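Local structure of protoporphyrinogen oxidase (Exiguobacterium sibiricum, 3LOV) at residues R6-G11 with E276-V281; L30-L35 with E247-R252; E254-A259 with K270-P275. The protein probably catalyses the FAD-dependent oxidation of coproporphyrinogen III to coproporphyrin III by molecular oxygen, a step in heme b biosynthesis. One frame throughout, in Å; residues are numbered along the deposited sequence.

Interaction 1 (R6-G11 with E276-V281). With FAD (flavin-adenine dinucleotide), chain B.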
loop_
_atom_site.group_PDB
_atom_site.type_symbol
_atom_site.label_atom_id
_atom_site.label_comp_id
_atom_site.label_asym_id
_atom_site.label_seq_id
_atom_site.Cartn_x
_atom_site.Cartn_y
_atom_site.Cartn_z
ATOM N N ARG A 6 -6.782 28.056 14.753
ATOM C CA ARG A 6 -7.056 27.469 13.439
ATOM C C ARG A 6 -6.115 26.297 13.158
ATOM O O ARG A 6 -4.896 26.371 13.387
ATOM C CB ARG A 6 -6.925 28.530 12.358
ATOM C CG ARG A 6 -7.774 29.796 12.638
ATOM C CD ARG A 6 -7.638 30.846 11.530
ATOM N NE ARG A 6 -8.181 30.363 10.266
ATOM C CZ ARG A 6 -9.483 30.285 9.991
ATOM N NH1 ARG A 6 -10.431 30.671 10.893
ATOM N NH2 ARG A 6 -9.850 29.827 8.795
ATOM N N LEU A 7 -6.714 25.209 12.686
ATOM C CA LEU A 7 -5.997 24.047 12.189
ATOM C C LEU A 7 -5.988 24.116 10.668
ATOM O O LEU A 7 -7.035 24.280 10.052
ATOM C CB LEU A 7 -6.717 22.767 12.640
ATOM C CG LEU A 7 -6.289 21.429 11.995
ATOM C CD1 LEU A 7 -4.840 21.117 12.296
ATOM C CD2 LEU A 7 -7.198 20.260 12.453
ATOM N N VAL A 8 -4.823 24.000 10.049
ATOM C CA VAL A 8 -4.766 23.832 8.597
ATOM C C VAL A 8 -4.207 22.433 8.332
ATOM O O VAL A 8 -3.115 22.070 8.822
ATOM C CB VAL A 8 -3.851 24.884 7.883
ATOM C CG1 VAL A 8 -3.797 24.614 6.392
ATOM C CG2 VAL A 8 -4.331 26.329 8.130
ATOM N N ILE A 9 -4.950 21.673 7.554
ATOM C CA ILE A 9 -4.565 20.313 7.133
ATOM C C ILE A 9 -4.077 20.474 5.717
ATOM O O ILE A 9 -4.749 21.156 4.907
ATOM C CB ILE A 9 -5.784 19.373 7.179
ATOM C CG1 ILE A 9 -6.169 19.110 8.628
ATOM C CG2 ILE A 9 -5.533 18.032 6.393
ATOM C CD1 ILE A 9 -7.629 18.647 8.808
ATOM N N VAL A 10 -2.899 19.901 5.411
ATOM C CA VAL A 10 -2.299 20.067 4.122
ATOM C C VAL A 10 -2.277 18.700 3.381
ATOM O O VAL A 10 -1.653 17.755 3.834
ATOM C CB VAL A 10 -0.874 20.691 4.209
ATOM C CG1 VAL A 10 -0.321 20.960 2.789
ATOM C CG2 VAL A 10 -0.865 22.023 5.021
ATOM N N GLY A 11 -2.971 18.638 2.238
ATOM C CA GLY A 11 -3.103 17.437 1.422
ATOM C C GLY A 11 -4.514 16.905 1.551
ATOM O O GLY A 11 -5.023 16.765 2.672
ATOM N N GLU A 276 -2.480 31.731 4.488
ATOM C CA GLU A 276 -3.419 31.227 5.495
ATOM C C GLU A 276 -2.712 31.276 6.820
ATOM O O GLU A 276 -1.542 30.914 6.860
ATOM C CB GLU A 276 -3.769 29.755 5.259
ATOM C CG GLU A 276 -4.940 29.493 4.430
ATOM C CD GLU A 276 -6.203 30.037 5.035
ATOM O OE1 GLU A 276 -6.613 29.611 6.131
ATOM O OE2 GLU A 276 -6.779 30.902 4.385
ATOM N N TYR A 277 -3.397 31.647 7.904
ATOM C CA TYR A 277 -2.724 31.703 9.212
ATOM C C TYR A 277 -3.177 30.528 10.035
ATOM O O TYR A 277 -4.363 30.198 10.063
ATOM C CB TYR A 277 -2.989 33.050 9.939
ATOM C CG TYR A 277 -2.406 34.252 9.189
ATOM C CD1 TYR A 277 -1.067 34.605 9.306
ATOM C CD2 TYR A 277 -3.182 34.990 8.337
ATOM C CE1 TYR A 277 -0.549 35.689 8.603
ATOM C CE2 TYR A 277 -2.674 36.056 7.621
ATOM C CZ TYR A 277 -1.370 36.405 7.752
ATOM O OH TYR A 277 -0.904 37.493 7.051
ATOM N N ALA A 278 -2.234 29.846 10.669
ATOM C CA ALA A 278 -2.568 28.625 11.416
ATOM C C ALA A 278 -1.903 28.570 12.793
ATOM O O ALA A 278 -0.818 29.126 12.988
ATOM C CB ALA A 278 -2.157 27.404 10.611
ATOM N N ASP A 279 -2.566 27.905 13.734
ATOM C CA ASP A 279 -1.958 27.538 14.988
ATOM C C ASP A 279 -1.459 26.092 14.915
ATOM O O ASP A 279 -0.392 25.795 15.435
ATOM C CB ASP A 279 -2.965 27.725 16.096
ATOM C CG ASP A 279 -3.484 29.144 16.121
ATOM O OD1 ASP A 279 -2.815 29.991 16.748
ATOM O OD2 ASP A 279 -4.471 29.424 15.404
ATOM N N TYR A 280 -2.233 25.211 14.263
ATOM C CA TYR A 280 -1.856 23.805 14.111
ATOM C C TYR A 280 -1.799 23.479 12.640
ATOM O O TYR A 280 -2.660 23.911 11.874
ATOM C CB TYR A 280 -2.854 22.926 14.834
ATOM C CG TYR A 280 -3.071 23.369 16.250
ATOM C CD1 TYR A 280 -2.080 23.177 17.234
ATOM C CD2 TYR A 280 -4.233 24.029 16.617
ATOM C CE1 TYR A 280 -2.281 23.620 18.559
ATOM C CE2 TYR A 280 -4.433 24.470 17.932
ATOM C CZ TYR A 280 -3.463 24.262 18.888
ATOM O OH TYR A 280 -3.703 24.716 20.157
ATOM N N VAL A 281 -0.747 22.771 12.241
ATOM C CA VAL A 281 -0.581 22.347 10.871
ATOM C C VAL A 281 -0.396 20.821 10.835
ATOM O O VAL A 281 0.492 20.298 11.530
ATOM C CB VAL A 281 0.632 23.033 10.211
ATOM C CG1 VAL A 281 0.692 22.700 8.686
ATOM C CG2 VAL A 281 0.600 24.546 10.441
HETATM P PA FAD B . -1.734 10.721 -1.157
HETATM O O1A FAD B . -2.859 9.858 -1.619
HETATM O O2A FAD B . -0.471 10.722 -1.933
HETATM O O5B FAD B . -2.266 12.217 -1.051
HETATM C C5B FAD B . -1.408 13.324 -0.942
HETATM C C4B FAD B . -2.223 14.577 -1.286
HETATM O O4B FAD B . -1.475 15.760 -0.997
HETATM C C3B FAD B . -2.609 14.584 -2.750
HETATM O O3B FAD B . -3.976 14.909 -2.932
HETATM C C2B FAD B . -1.669 15.641 -3.296
HETATM O O2B FAD B . -2.188 16.327 -4.380
HETATM C C1B FAD B . -1.515 16.588 -2.125
HETATM N N9A FAD B . -0.313 17.436 -2.144
HETATM C C8A FAD B . 0.968 17.203 -2.595
HETATM N N7A FAD B . 1.737 18.303 -2.395
HETATM C C5A FAD B . 0.945 19.255 -1.814
HETATM C C6A FAD B . 1.169 20.558 -1.363
HETATM N N6A FAD B . 2.376 21.113 -1.429
HETATM N N1A FAD B . 0.126 21.281 -0.807
HETATM C C2A FAD B . -1.116 20.711 -0.656
HETATM N N3A FAD B . -1.329 19.412 -1.079
HETATM C C4A FAD B . -0.330 18.717 -1.660
HETATM N N1 FAD B . -3.146 0.716 0.131
HETATM C C2 FAD B . -4.077 -0.225 0.472
HETATM O O2 FAD B . -4.545 -0.262 1.619
HETATM N N3 FAD B . -4.478 -1.151 -0.458
HETATM C C4 FAD B . -3.969 -1.183 -1.705
HETATM O O4 FAD B . -4.394 -2.011 -2.488
HETATM C C4X FAD B . -3.003 -0.270 -2.069
HETATM N N5 FAD B . -2.510 -0.267 -3.364
HETATM C C5X FAD B . -1.548 0.686 -3.710
HETATM C C6 FAD B . -1.006 0.686 -5.000
HETATM C C7 FAD B . -0.037 1.636 -5.360
HETATM C C7M FAD B . 0.534 1.636 -6.747
HETATM C C8 FAD B . 0.370 2.620 -4.440
HETATM C C8M FAD B . 1.424 3.658 -4.781
HETATM C C9 FAD B . -0.173 2.640 -3.159
HETATM C C9A FAD B . -1.131 1.674 -2.775
HETATM N N10 FAD B . -1.678 1.691 -1.486
HETATM C C10 FAD B . -2.611 0.705 -1.139
HETATM C "C1'" FAD B . -1.276 2.687 -0.424
HETATM C "C2'" FAD B . -2.302 3.847 -0.422
HETATM O "O2'" FAD B . -2.244 4.486 -1.643
HETATM C "C3'" FAD B . -2.046 4.881 0.683
HETATM O "O3'" FAD B . -2.447 4.258 1.896
HETATM C "C4'" FAD B . -2.844 6.205 0.569
HETATM O "O4'" FAD B . -3.282 6.558 -0.730
HETATM C "C5'" FAD B . -2.022 7.390 1.036
HETATM O "O5'" FAD B . -2.840 8.533 1.055
HETATM P P FAD B . -2.234 9.897 1.569
HETATM O O1P FAD B . -1.297 9.709 2.734
HETATM O O2P FAD B . -3.270 10.982 1.739
HETATM O O3P FAD B . -1.266 10.374 0.339
HETATM O O HOH W 1 -6.685 29.379 8.576
HETATM O O HOH W 2 -9.186 29.423 6.082
#
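Val8 and Ala278 meet where this contact is tightest: Val8 CG2 stands 3.5 Å from Ala278 CB, closer than carbons usually pack. Because CG1 of Val8 is anti to the backbone N (chi1 178°), the other branch is turned onto the alanine. On the opposite face of the sheet Leu7 CD1 meets Tyr280 CB at 3.7 Å, their side chains crossing at about a right angle. Strand 6-10 pairs in parallel with the strand that begins at Tyr280, Val8 N bonding Tyr280 O at 2.8 Å. Arg6 O accepts from both Tyr280 N and Asp279 N. Arg6 N goes to the anti side of Asp279 OD2 at 2.8 Å. Asp279 OD1 has its own salt bridge, to Arg266. The strand leads to the cofactor: Val10 CG1 lies 3.5 Å from FAD C2A, and Gly11 follows beside the ribose.

The Arg6 side chain is the looser, partly exposed part. Its NH2 stays 4.2 Å from Glu276 OE1, beyond a salt bridge, with guanidinium and carboxylate planes 60° apart. A water accepts from NH2 and donates to OE1, and Glu276 OE2 turns to Arg252.

Strand 6-10 is the middle of a parallel, Rossmann-type sheet, flanked by strands 31-35 and 280-283. Helix 14-26 packs on Leu7 and Ile9, strand 266-270 on Val8, and strand 276-278, running 115° from strand 6-10, belongs to the small antiparallel sheet that the chain leaves at Asp279.

Interaction 2 (L30-L35 with E247-R252)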
loop_
_atom_site.group_PDB
_atom_site.type_symbol
_atom_site.label_atom_id
_atom_site.label_comp_id
_atom_site.label_asym_id
_atom_site.label_seq_id
_atom_site.Cartn_x
_atom_site.Cartn_y
_atom_site.Cartn_z
ATOM N N LEU A 30 -12.668 24.470 17.055
ATOM C CA LEU A 30 -11.530 24.785 16.185
ATOM C C LEU A 30 -11.898 24.904 14.704
ATOM O O LEU A 30 -12.557 24.032 14.123
ATOM C CB LEU A 30 -10.458 23.706 16.324
ATOM C CG LEU A 30 -9.032 24.063 15.904
ATOM C CD1 LEU A 30 -8.426 24.956 16.963
ATOM C CD2 LEU A 30 -8.219 22.771 15.702
ATOM N N ASN A 31 -11.409 25.976 14.095
ATOM C CA ASN A 31 -11.564 26.245 12.670
ATOM C C ASN A 31 -10.653 25.329 11.846
ATOM O O ASN A 31 -9.483 25.174 12.209
ATOM C CB ASN A 31 -11.191 27.716 12.402
ATOM C CG ASN A 31 -12.008 28.697 13.279
ATOM O OD1 ASN A 31 -13.166 29.016 12.943
ATOM N ND2 ASN A 31 -11.430 29.113 14.442
ATOM N N ILE A 32 -11.169 24.779 10.734
ATOM C CA ILE A 32 -10.436 23.733 9.958
ATOM C C ILE A 32 -10.426 24.117 8.507
ATOM O O ILE A 32 -11.484 24.330 7.922
ATOM C CB ILE A 32 -11.068 22.333 10.113
ATOM C CG1 ILE A 32 -11.030 21.909 11.591
ATOM C CG2 ILE A 32 -10.316 21.306 9.222
ATOM C CD1 ILE A 32 -12.068 20.883 12.003
ATOM N N THR A 33 -9.228 24.298 7.954
ATOM C CA THR A 33 -9.060 24.525 6.523
ATOM C C THR A 33 -8.167 23.429 5.954
ATOM O O THR A 33 -7.192 23.021 6.604
ATOM C CB THR A 33 -8.457 25.910 6.251
ATOM O OG1 THR A 33 -9.304 26.916 6.825
ATOM C CG2 THR A 33 -8.287 26.165 4.730
ATOM N N LEU A 34 -8.530 22.929 4.777
ATOM C CA LEU A 34 -7.735 21.900 4.091
ATOM C C LEU A 34 -7.290 22.422 2.739
ATOM O O LEU A 34 -8.127 22.774 1.885
ATOM C CB LEU A 34 -8.520 20.609 3.915
ATOM C CG LEU A 34 -7.733 19.396 3.399
ATOM C CD1 LEU A 34 -8.239 18.083 4.038
ATOM C CD2 LEU A 34 -7.720 19.327 1.869
ATOM N N LEU A 35 -5.970 22.452 2.562
ATOM C CA LEU A 35 -5.321 22.851 1.304
ATOM C C LEU A 35 -4.907 21.628 0.473
ATOM O O LEU A 35 -4.088 20.785 0.911
ATOM C CB LEU A 35 -4.089 23.690 1.625
ATOM C CG LEU A 35 -4.253 24.935 2.541
ATOM C CD1 LEU A 35 -2.887 25.681 2.793
ATOM C CD2 LEU A 35 -5.273 25.870 1.940
ATOM N N GLU A 247 -18.822 19.192 7.905
ATOM C CA GLU A 247 -19.834 20.244 8.087
ATOM C C GLU A 247 -19.300 21.656 8.218
ATOM O O GLU A 247 -20.052 22.606 8.043
ATOM C CB GLU A 247 -20.704 19.926 9.300
ATOM C CG GLU A 247 -21.640 18.763 9.045
ATOM C CD GLU A 247 -22.585 18.494 10.209
ATOM O OE1 GLU A 247 -22.133 18.015 11.295
ATOM O OE2 GLU A 247 -23.790 18.766 10.015
ATOM N N ARG A 248 -18.034 21.818 8.558
ATOM C CA ARG A 248 -17.500 23.155 8.685
ATOM C C ARG A 248 -16.078 23.346 8.143
ATOM O O ARG A 248 -15.605 24.470 8.039
ATOM C CB ARG A 248 -17.601 23.603 10.143
ATOM C CG ARG A 248 -16.615 22.972 11.058
ATOM C CD ARG A 248 -16.659 23.665 12.421
ATOM N NE ARG A 248 -15.539 23.259 13.258
ATOM C CZ ARG A 248 -15.456 22.102 13.904
ATOM N NH1 ARG A 248 -16.447 21.234 13.852
ATOM N NH2 ARG A 248 -14.377 21.827 14.633
ATOM N N SER A 249 -15.411 22.270 7.761
ATOM C CA SER A 249 -14.061 22.375 7.187
ATOM C C SER A 249 -14.096 23.054 5.833
ATOM O O SER A 249 -14.911 22.705 5.006
ATOM C CB SER A 249 -13.489 20.981 7.002
ATOM O OG SER A 249 -13.341 20.323 8.237
ATOM N N GLU A 250 -13.234 24.024 5.616
ATOM C CA GLU A 250 -13.137 24.674 4.315
ATOM C C GLU A 250 -12.106 23.952 3.439
ATOM O O GLU A 250 -10.952 23.846 3.810
ATOM C CB GLU A 250 -12.721 26.117 4.482
ATOM C CG GLU A 250 -12.947 26.944 3.210
ATOM C CD GLU A 250 -12.065 28.172 3.138
ATOM O OE1 GLU A 250 -11.482 28.557 4.175
ATOM O OE2 GLU A 250 -11.955 28.757 2.040
ATOM N N ILE A 251 -12.530 23.455 2.271
ATOM C CA ILE A 251 -11.644 22.705 1.372
ATOM C C ILE A 251 -11.186 23.649 0.270
ATOM O O ILE A 251 -12.026 24.129 -0.487
ATOM C CB ILE A 251 -12.357 21.518 0.640
ATOM C CG1 ILE A 251 -13.067 20.548 1.604
ATOM C CG2 ILE A 251 -11.377 20.811 -0.288
ATOM C CD1 ILE A 251 -12.286 19.462 2.103
ATOM N N ARG A 252 -9.876 23.876 0.131
ATOM C CA ARG A 252 -9.385 24.702 -0.979
ATOM C C ARG A 252 -8.652 23.838 -1.997
ATOM O O ARG A 252 -7.563 23.344 -1.724
ATOM C CB ARG A 252 -8.454 25.824 -0.490
ATOM C CG ARG A 252 -8.950 26.653 0.728
ATOM C CD ARG A 252 -9.275 28.099 0.396
ATOM N NE ARG A 252 -8.106 28.868 -0.030
ATOM C CZ ARG A 252 -7.256 29.490 0.787
ATOM N NH1 ARG A 252 -7.411 29.444 2.109
ATOM N NH2 ARG A 252 -6.219 30.153 0.269
HETATM O O HOH W 3 -13.852 25.529 9.886
HETATM O O HOH W 2 -9.186 29.423 6.082
#
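Arg248 reaches to the residue before strand 31-35 and holds Leu30 O with both NE and NH2. Its CG sits between the backbone N and the carbonyl carbon (chi1 74°), and the extended chain beyond carries the guanidinium to the carbonyl. NH2 bonds Leu30 O at 2.9 Å, in the carbonyl plane and on a lone pair; NE, 3.2 Å from the same Leu30 O, comes from 37° above that plane. Ile32 CD1 lies over one guanidinium face, 3.6 Å from Arg248 NH2. A leucine here would probably leave Leu30 O without both donors and take the flat group away from Ile32.

The other branch of Ile32, CG2, rests 3.3 Å from Ser249 OG, whose hydrogen bond goes to Glu24. Leu35 and Arg252 lie side by side: Leu35 CD2 is 3.9 Å from Arg252 CG and, because the arginine bends at chi2 and chi3 (-64°), also sits over one face of its guanidinium, toward the rim. Arg252 NH1 is salt-bridged to Glu276.

Between these ends the strands pair in parallel, Ile32 O, Glu250 O and Leu34 O each taking an amide; Arg252 N meets Leu34 O at 2.7 Å, almost straight. Strand 250-252, outermost on this side of the parallel sheet within the chain, is thus held by amide-carbonyl bonds; before them the Arg248 side chain serves Leu30 O, and a water bridging to Arg248 O serves Ile32 N.

Interaction 3 (E254-A259 with K270-P275). With FAD (flavin-adenine dinucleotide), chain B.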
loop_
_atom_site.group_PDB
_atom_site.type_symbol
_atom_site.label_atom_id
_atom_site.label_comp_id
_atom_site.label_asym_id
_atom_site.label_seq_id
_atom_site.Cartn_x
_atom_site.Cartn_y
_atom_site.Cartn_z
ATOM N N GLU A 254 -6.725 23.273 -5.776
ATOM C CA GLU A 254 -5.767 24.030 -6.554
ATOM C C GLU A 254 -5.038 25.048 -5.678
ATOM O O GLU A 254 -4.825 26.152 -6.106
ATOM C CB GLU A 254 -6.470 24.750 -7.727
ATOM C CG GLU A 254 -7.174 23.845 -8.712
ATOM C CD GLU A 254 -6.250 23.132 -9.711
ATOM O OE1 GLU A 254 -5.023 23.257 -9.638
ATOM O OE2 GLU A 254 -6.760 22.403 -10.583
ATOM N N THR A 255 -4.672 24.684 -4.451
ATOM C CA THR A 255 -4.001 25.596 -3.552
ATOM C C THR A 255 -2.836 24.901 -2.874
ATOM O O THR A 255 -2.910 24.518 -1.726
ATOM C CB THR A 255 -4.949 26.175 -2.521
ATOM O OG1 THR A 255 -6.114 26.652 -3.183
ATOM C CG2 THR A 255 -4.288 27.327 -1.766
ATOM N N PRO A 256 -1.725 24.756 -3.595
ATOM C CA PRO A 256 -0.607 24.107 -2.951
ATOM C C PRO A 256 -0.041 24.959 -1.843
ATOM O O PRO A 256 -0.086 26.183 -1.925
ATOM C CB PRO A 256 0.411 23.956 -4.078
ATOM C CG PRO A 256 0.015 24.943 -5.080
ATOM C CD PRO A 256 -1.480 24.959 -5.029
ATOM N N LEU A 257 0.469 24.317 -0.800
ATOM C CA LEU A 257 1.208 25.021 0.246
ATOM C C LEU A 257 2.617 25.163 -0.284
ATOM O O LEU A 257 3.211 24.178 -0.708
ATOM C CB LEU A 257 1.229 24.226 1.559
ATOM C CG LEU A 257 2.178 24.745 2.644
ATOM C CD1 LEU A 257 1.669 26.121 3.113
ATOM C CD2 LEU A 257 2.348 23.770 3.837
ATOM N N LEU A 258 3.130 26.386 -0.254
ATOM C CA LEU A 258 4.410 26.749 -0.871
ATOM C C LEU A 258 5.502 27.061 0.138
ATOM O O LEU A 258 6.675 26.982 -0.197
ATOM C CB LEU A 258 4.202 27.978 -1.748
ATOM C CG LEU A 258 3.219 27.843 -2.899
ATOM C CD1 LEU A 258 3.069 29.165 -3.666
ATOM C CD2 LEU A 258 3.658 26.732 -3.835
ATOM N N ALA A 259 5.138 27.426 1.365
ATOM C CA ALA A 259 6.126 27.836 2.374
ATOM C C ALA A 259 5.450 28.000 3.706
ATOM O O ALA A 259 4.254 28.301 3.767
ATOM C CB ALA A 259 6.804 29.150 1.992
ATOM N N LYS A 270 2.133 30.132 3.088
ATOM C CA LYS A 270 2.150 30.751 1.769
ATOM C C LYS A 270 1.479 29.908 0.692
ATOM O O LYS A 270 1.821 28.748 0.528
ATOM C CB LYS A 270 3.601 30.994 1.340
ATOM C CG LYS A 270 3.719 31.693 0.007
ATOM C CD LYS A 270 5.151 31.667 -0.485
ATOM C CE LYS A 270 5.260 31.987 -1.959
ATOM N NZ LYS A 270 5.901 33.272 -2.147
ATOM N N THR A 271 0.590 30.523 -0.083
ATOM C CA THR A 271 -0.093 29.874 -1.225
ATOM C C THR A 271 -0.139 30.845 -2.380
ATOM O O THR A 271 0.122 32.012 -2.196
ATOM C CB THR A 271 -1.553 29.517 -0.893
ATOM O OG1 THR A 271 -2.396 30.673 -1.028
ATOM C CG2 THR A 271 -1.704 28.882 0.521
ATOM N N ASP A 272 -0.527 30.398 -3.557
ATOM C CA ASP A 272 -0.626 31.285 -4.731
ATOM C C ASP A 272 -1.631 32.426 -4.596
ATOM O O ASP A 272 -1.516 33.447 -5.282
ATOM C CB ASP A 272 -1.010 30.466 -5.957
ATOM C CG ASP A 272 0.118 29.589 -6.445
ATOM O OD1 ASP A 272 1.193 30.154 -6.760
ATOM O OD2 ASP A 272 -0.081 28.348 -6.534
ATOM N N HIS A 273 -2.623 32.237 -3.728
ATOM C CA HIS A 273 -3.714 33.181 -3.573
ATOM C C HIS A 273 -3.696 33.788 -2.161
ATOM O O HIS A 273 -4.739 33.980 -1.548
ATOM C CB HIS A 273 -5.042 32.462 -3.845
ATOM C CG HIS A 273 -4.982 31.510 -5.007
ATOM N ND1 HIS A 273 -4.829 31.933 -6.312
ATOM C CD2 HIS A 273 -5.030 30.155 -5.056
ATOM C CE1 HIS A 273 -4.799 30.882 -7.114
ATOM N NE2 HIS A 273 -4.919 29.791 -6.376
ATOM N N GLY A 274 -2.513 34.081 -1.641
ATOM C CA GLY A 274 -2.414 34.705 -0.331
ATOM C C GLY A 274 -2.297 33.740 0.841
ATOM O O GLY A 274 -2.565 32.545 0.731
ATOM N N PRO A 275 -1.890 34.268 1.985
ATOM C CA PRO A 275 -1.498 33.424 3.082
ATOM C C PRO A 275 -2.667 32.890 3.858
ATOM O O PRO A 275 -3.729 33.506 3.858
ATOM C CB PRO A 275 -0.664 34.362 3.955
ATOM C CG PRO A 275 -1.257 35.727 3.683
ATOM C CD PRO A 275 -1.651 35.697 2.245
HETATM P PA FAD B . -1.734 10.721 -1.157
HETATM O O1A FAD B . -2.859 9.858 -1.619
HETATM O O2A FAD B . -0.471 10.722 -1.933
HETATM O O5B FAD B . -2.266 12.217 -1.051
HETATM C C5B FAD B . -1.408 13.324 -0.942
HETATM C C4B FAD B . -2.223 14.577 -1.286
HETATM O O4B FAD B . -1.475 15.760 -0.997
HETATM C C3B FAD B . -2.609 14.584 -2.750
HETATM O O3B FAD B . -3.976 14.909 -2.932
HETATM C C2B FAD B . -1.669 15.641 -3.296
HETATM O O2B FAD B . -2.188 16.327 -4.380
HETATM C C1B FAD B . -1.515 16.588 -2.125
HETATM N N9A FAD B . -0.313 17.436 -2.144
HETATM C C8A FAD B . 0.968 17.203 -2.595
HETATM N N7A FAD B . 1.737 18.303 -2.395
HETATM C C5A FAD B . 0.945 19.255 -1.814
HETATM C C6A FAD B . 1.169 20.558 -1.363
HETATM N N6A FAD B . 2.376 21.113 -1.429
HETATM N N1A FAD B . 0.126 21.281 -0.807
HETATM C C2A FAD B . -1.116 20.711 -0.656
HETATM N N3A FAD B . -1.329 19.412 -1.079
HETATM C C4A FAD B . -0.330 18.717 -1.660
HETATM N N1 FAD B . -3.146 0.716 0.131
HETATM C C2 FAD B . -4.077 -0.225 0.472
HETATM O O2 FAD B . -4.545 -0.262 1.619
HETATM N N3 FAD B . -4.478 -1.151 -0.458
HETATM C C4 FAD B . -3.969 -1.183 -1.705
HETATM O O4 FAD B . -4.394 -2.011 -2.488
HETATM C C4X FAD B . -3.003 -0.270 -2.069
HETATM N N5 FAD B . -2.510 -0.267 -3.364
HETATM C C5X FAD B . -1.548 0.686 -3.710
HETATM C C6 FAD B . -1.006 0.686 -5.000
HETATM C C7 FAD B . -0.037 1.636 -5.360
HETATM C C7M FAD B . 0.534 1.636 -6.747
HETATM C C8 FAD B . 0.370 2.620 -4.440
HETATM C C8M FAD B . 1.424 3.658 -4.781
HETATM C C9 FAD B . -0.173 2.640 -3.159
HETATM C C9A FAD B . -1.131 1.674 -2.775
HETATM N N10 FAD B . -1.678 1.691 -1.486
HETATM C C10 FAD B . -2.611 0.705 -1.139
HETATM C "C1'" FAD B . -1.276 2.687 -0.424
HETATM C "C2'" FAD B . -2.302 3.847 -0.422
HETATM O "O2'" FAD B . -2.244 4.486 -1.643
HETATM C "C3'" FAD B . -2.046 4.881 0.683
HETATM O "O3'" FAD B . -2.447 4.258 1.896
HETATM C "C4'" FAD B . -2.844 6.205 0.569
HETATM O "O4'" FAD B . -3.282 6.558 -0.730
HETATM C "C5'" FAD B . -2.022 7.390 1.036
HETATM O "O5'" FAD B . -2.840 8.533 1.055
HETATM P P FAD B . -2.234 9.897 1.569
HETATM O O1P FAD B . -1.297 9.709 2.734
HETATM O O2P FAD B . -3.270 10.982 1.739
HETATM O O3P FAD B . -1.266 10.374 0.339
HETATM O O HOH W 4 -1.176 27.872 -3.742
#
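Thr271, packed against Thr255, has its OG1 gripped twice: it donates to Gly274 O at 2.6 Å and accepts from His273 N at 3.1 Å. The second bond makes an ST turn, set within a type I beta turn from Thr271 to Gly274. OG1 can serve both because it stands between the backbone N and the carbonyl carbon (chi1 81°), which puts CG2 anti to the carbonyl carbon. The threonine then meets its partner through carbon, Thr255 CG2 lying 3.6 Å from Thr271 CB as the two side chains cross obliquely. The hydroxyl of Thr255 is bonded instead to Leu253 O.

Two backbone bonds tie the segments: Leu258 N to Lys270 O at 2.8 Å, and Lys270 N to Ala259 O at 2.9 Å. Beside them the aliphatic chain of Lys270 runs along Ala259 CB and Leu258 CB, while the CD1 methyl of Leu258 reaches over to Asp272. A water completes the junction, accepting from Asp272 N and donating to both Pro256 O and Asp272 OD2.

On its other side the 254-259 segment reads the adenine of FAD. Leu257 N bonds FAD N1A at 3.1 Å with a nearly straight angle of 174°, and FAD N6A gives to Leu257 O at 3.3 Å. One residue thus presents a donor and an acceptor matched to the edge of the base, while the neighbouring polar groups, Pro256 O and Leu258 N, are occupied on the side of 270-275, by the water and by Lys270 O; the pattern suits an unprotonated N1A beside an amino group.

Overall arrangement
All three contacts lie toward the adenosine end of FAD, interaction 2 touching it through Leu35, and away from the flavin: Gly11 CA is 18.4 Å from FAD N5. Interactions 1 and 2 have centres about 9 Å apart and share the parallel sheet, Gly11 N reaching Leu35 O at 2.8 Å in a probable hydrogen bond. A salt bridge of 2.8 Å from Glu276 OE2 to Arg252 NH1 and a common water join them on the exposed side. Interaction 3, centred about 12 Å from interaction 1 and 15 Å from interaction 2, adds the loop at the edge of the base: Val10 CG1 packs on Leu257 CB at 3.8 Å, and Leu35 CB on Thr255 O at 3.6 Å.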